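Long-range contact in putative glycoside hydrolase (Parabacteroides distasonis ATCC 8503, PDB 3GYC), which probably hydrolyses glycosidic bonds with a cellulase-like TIM-barrel domain: residues Y59-A64 / S114-D119. Sequence-based numbering, arbitrary orientation.
Sequences YPHLIA and SWYRLD. With EDO (1,2-ethanediol), chain F.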
loop_
_atom_site.group_PDB
_atom_site.type_symbol
_atom_site.label_atom_id
_atom_site.label_comp_id
_atom_site.label_asym_id
_atom_site.label_seq_id
_atom_site.Cartn_x
_atom_site.Cartn_y
_atom_site.Cartn_z
ATOM N N TYR A 59 11.564 -0.175 -5.930
ATOM C CA TYR A 59 12.501 0.823 -6.523
ATOM C C TYR A 59 12.892 0.404 -7.953
ATOM O O TYR A 59 14.096 0.347 -8.293
ATOM C CB TYR A 59 13.763 0.929 -5.688
ATOM C CG TYR A 59 13.634 1.388 -4.249
ATOM C CD1 TYR A 59 13.307 0.508 -3.235
ATOM C CD2 TYR A 59 13.940 2.710 -3.889
ATOM C CE1 TYR A 59 13.242 0.933 -1.901
ATOM C CE2 TYR A 59 13.862 3.145 -2.568
ATOM C CZ TYR A 59 13.533 2.252 -1.572
ATOM O OH TYR A 59 13.477 2.669 -0.253
ATOM N N PRO A 60 11.895 0.122 -8.806
ATOM C CA PRO A 60 12.158 -0.387 -10.185
ATOM C C PRO A 60 12.974 0.574 -11.028
ATOM O O PRO A 60 13.822 0.167 -11.819
ATOM C CB PRO A 60 10.758 -0.507 -10.788
ATOM C CG PRO A 60 9.921 0.484 -10.031
ATOM C CD PRO A 60 10.558 0.702 -8.661
ATOM N N HIS A 61 12.690 1.854 -10.874
ATOM C CA HIS A 61 13.429 2.910 -11.554
ATOM C C HIS A 61 14.938 2.895 -11.260
ATOM O O HIS A 61 15.761 3.112 -12.171
ATOM C CB HIS A 61 12.784 4.283 -11.265
ATOM C CG HIS A 61 12.798 4.696 -9.831
ATOM N ND1 HIS A 61 12.193 3.959 -8.826
ATOM C CD2 HIS A 61 13.261 5.823 -9.242
ATOM C CE1 HIS A 61 12.341 4.599 -7.683
ATOM N NE2 HIS A 61 12.974 5.733 -7.904
ATOM N N LEU A 62 15.308 2.625 -10.023
ATOM C CA LEU A 62 16.695 2.545 -9.619
ATOM C C LEU A 62 17.314 1.239 -10.112
ATOM O O LEU A 62 18.437 1.235 -10.649
ATOM C CB LEU A 62 16.833 2.694 -8.101
ATOM C CG LEU A 62 16.303 4.005 -7.493
ATOM C CD1 LEU A 62 16.674 4.098 -6.015
ATOM C CD2 LEU A 62 16.791 5.247 -8.292
ATOM N N ILE A 63 16.587 0.122 -9.967
ATOM C CA ILE A 63 17.115 -1.155 -10.422
ATOM C C ILE A 63 17.337 -1.143 -11.941
ATOM O O ILE A 63 18.331 -1.697 -12.402
ATOM C CB ILE A 63 16.214 -2.353 -10.035
ATOM C CG1 ILE A 63 16.304 -2.600 -8.525
ATOM C CG2 ILE A 63 16.622 -3.598 -10.859
ATOM C CD1 ILE A 63 15.444 -3.727 -7.987
ATOM N N ALA A 64 16.465 -0.464 -12.698
ATOM C CA ALA A 64 16.573 -0.432 -14.147
ATOM C C ALA A 64 17.715 0.459 -14.607
ATOM O O ALA A 64 18.271 0.245 -15.694
ATOM C CB ALA A 64 15.239 -0.020 -14.804
ATOM N N SER A 114 5.550 0.954 -5.983
ATOM C CA SER A 114 6.608 1.977 -5.874
ATOM C C SER A 114 6.036 3.344 -5.598
ATOM O O SER A 114 4.937 3.680 -6.063
ATOM C CB SER A 114 7.495 2.066 -7.121
ATOM O OG SER A 114 8.685 2.788 -6.779
ATOM N N TRP A 115 6.786 4.094 -4.808
ATOM C CA TRP A 115 6.564 5.499 -4.516
ATOM C C TRP A 115 7.564 6.353 -5.335
ATOM O O TRP A 115 7.612 7.569 -5.183
ATOM C CB TRP A 115 6.719 5.768 -3.020
ATOM C CG TRP A 115 5.624 5.244 -2.177
ATOM C CD1 TRP A 115 4.666 5.973 -1.528
ATOM C CD2 TRP A 115 5.377 3.849 -1.823
ATOM N NE1 TRP A 115 3.863 5.106 -0.776
ATOM C CE2 TRP A 115 4.260 3.821 -0.970
ATOM C CE3 TRP A 115 5.996 2.636 -2.160
ATOM C CZ2 TRP A 115 3.727 2.620 -0.453
ATOM C CZ3 TRP A 115 5.489 1.470 -1.649
ATOM C CH2 TRP A 115 4.342 1.467 -0.817
ATOM N N TYR A 116 8.364 5.700 -6.192
ATOM C CA TYR A 116 9.337 6.365 -7.065
ATOM C C TYR A 116 10.169 7.424 -6.308
ATOM O O TYR A 116 10.134 8.632 -6.620
ATOM C CB TYR A 116 8.587 6.935 -8.270
ATOM C CG TYR A 116 7.976 5.829 -9.065
ATOM C CD1 TYR A 116 8.745 5.133 -10.011
ATOM C CD2 TYR A 116 6.649 5.455 -8.889
ATOM C CE1 TYR A 116 8.212 4.081 -10.738
ATOM C CE2 TYR A 116 6.105 4.391 -9.602
ATOM C CZ TYR A 116 6.892 3.707 -10.525
ATOM O OH TYR A 116 6.392 2.652 -11.258
ATOM N N ARG A 117 10.877 6.942 -5.294
ATOM C CA ARG A 117 11.682 7.766 -4.415
ATOM C C ARG A 117 12.641 8.577 -5.255
ATOM O O ARG A 117 13.235 8.055 -6.188
ATOM C CB ARG A 117 12.424 6.911 -3.403
ATOM C CG ARG A 117 11.482 6.238 -2.403
ATOM C CD ARG A 117 11.025 7.213 -1.291
ATOM N NE ARG A 117 12.132 7.445 -0.354
ATOM C CZ ARG A 117 12.830 8.573 -0.249
ATOM N NH1 ARG A 117 12.555 9.644 -0.999
ATOM N NH2 ARG A 117 13.819 8.635 0.616
ATOM N N LEU A 118 12.728 9.856 -4.951
ATOM C CA LEU A 118 13.623 10.751 -5.692
ATOM C C LEU A 118 15.056 10.654 -5.222
ATOM O O LEU A 118 15.378 10.989 -4.067
ATOM C CB LEU A 118 13.197 12.205 -5.593
ATOM C CG LEU A 118 11.877 12.612 -6.234
ATOM C CD1 LEU A 118 11.579 14.071 -5.879
ATOM C CD2 LEU A 118 11.896 12.386 -7.767
ATOM N N ASP A 119 15.921 10.205 -6.125
ATOM C CA ASP A 119 17.343 10.202 -5.880
ATOM C C ASP A 119 17.806 11.600 -6.313
ATOM O O ASP A 119 17.060 12.330 -6.965
ATOM C CB ASP A 119 18.071 9.147 -6.683
ATOM C CG ASP A 119 17.976 9.388 -8.210
ATOM O OD1 ASP A 119 16.841 9.310 -8.745
ATOM O OD2 ASP A 119 19.031 9.694 -8.839
HETATM C C1 EDO F . 8.656 10.273 -3.967
HETATM O O1 EDO F . 8.670 9.062 -3.176
HETATM C C2 EDO F . 9.650 11.340 -3.445
HETATM O O2 EDO F . 10.956 10.807 -3.114
#
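His61 reaches from the start of helix 60-65 to the backbone of Tyr116 and Arg117. Both segments follow the C-terminal ends of neighbouring TIM-barrel strands, 53-57 and 109-113, where glycoside hydrolases of this fold carry the active site. From CB, CG of His61 lies between the backbone N and carbonyl carbon (chi1 63°), which carries the ring toward the Tyr116-Arg117 backbone. CG lies 4.1 Å from CD1 of Tyr116. ND1, buried and without a hydrogen-bond partner in the model, lies 3.8 Å from the same Tyr116 CD1, which sits over one face of the imidazole. Leu62 CG sits over the opposite face, toward the rim. CE1 rests 3.5 Å from CA of Tyr116, and CD2 lies 3.8 Å from O of Arg117. At the tip, NE2 donates to a lone pair of Arg117 O at 2.9 Å, in the carbonyl plane and nearly straight at 162°. A leucine in place of His61 would probably leave the Arg117 carbonyl without this donor and the loop less firmly tied. Next to His61, Pro60 CG packs 4.0 Å from CE1 of Tyr116. Ser114 OG accepts from Tyr116 N in an ST turn and also bonds to Asp57. Tyr59 lies alongside Arg117, CE2 against CG. Its OH hydrogen-bonds Glu28, to which Arg117 NE is salt-bridged; Arg117 NH1 bonds Lys74 O. A 1,2-ethanediol, probably from the crystallisation liquor, accepts through O2 from Leu118 N at 2.7 Å.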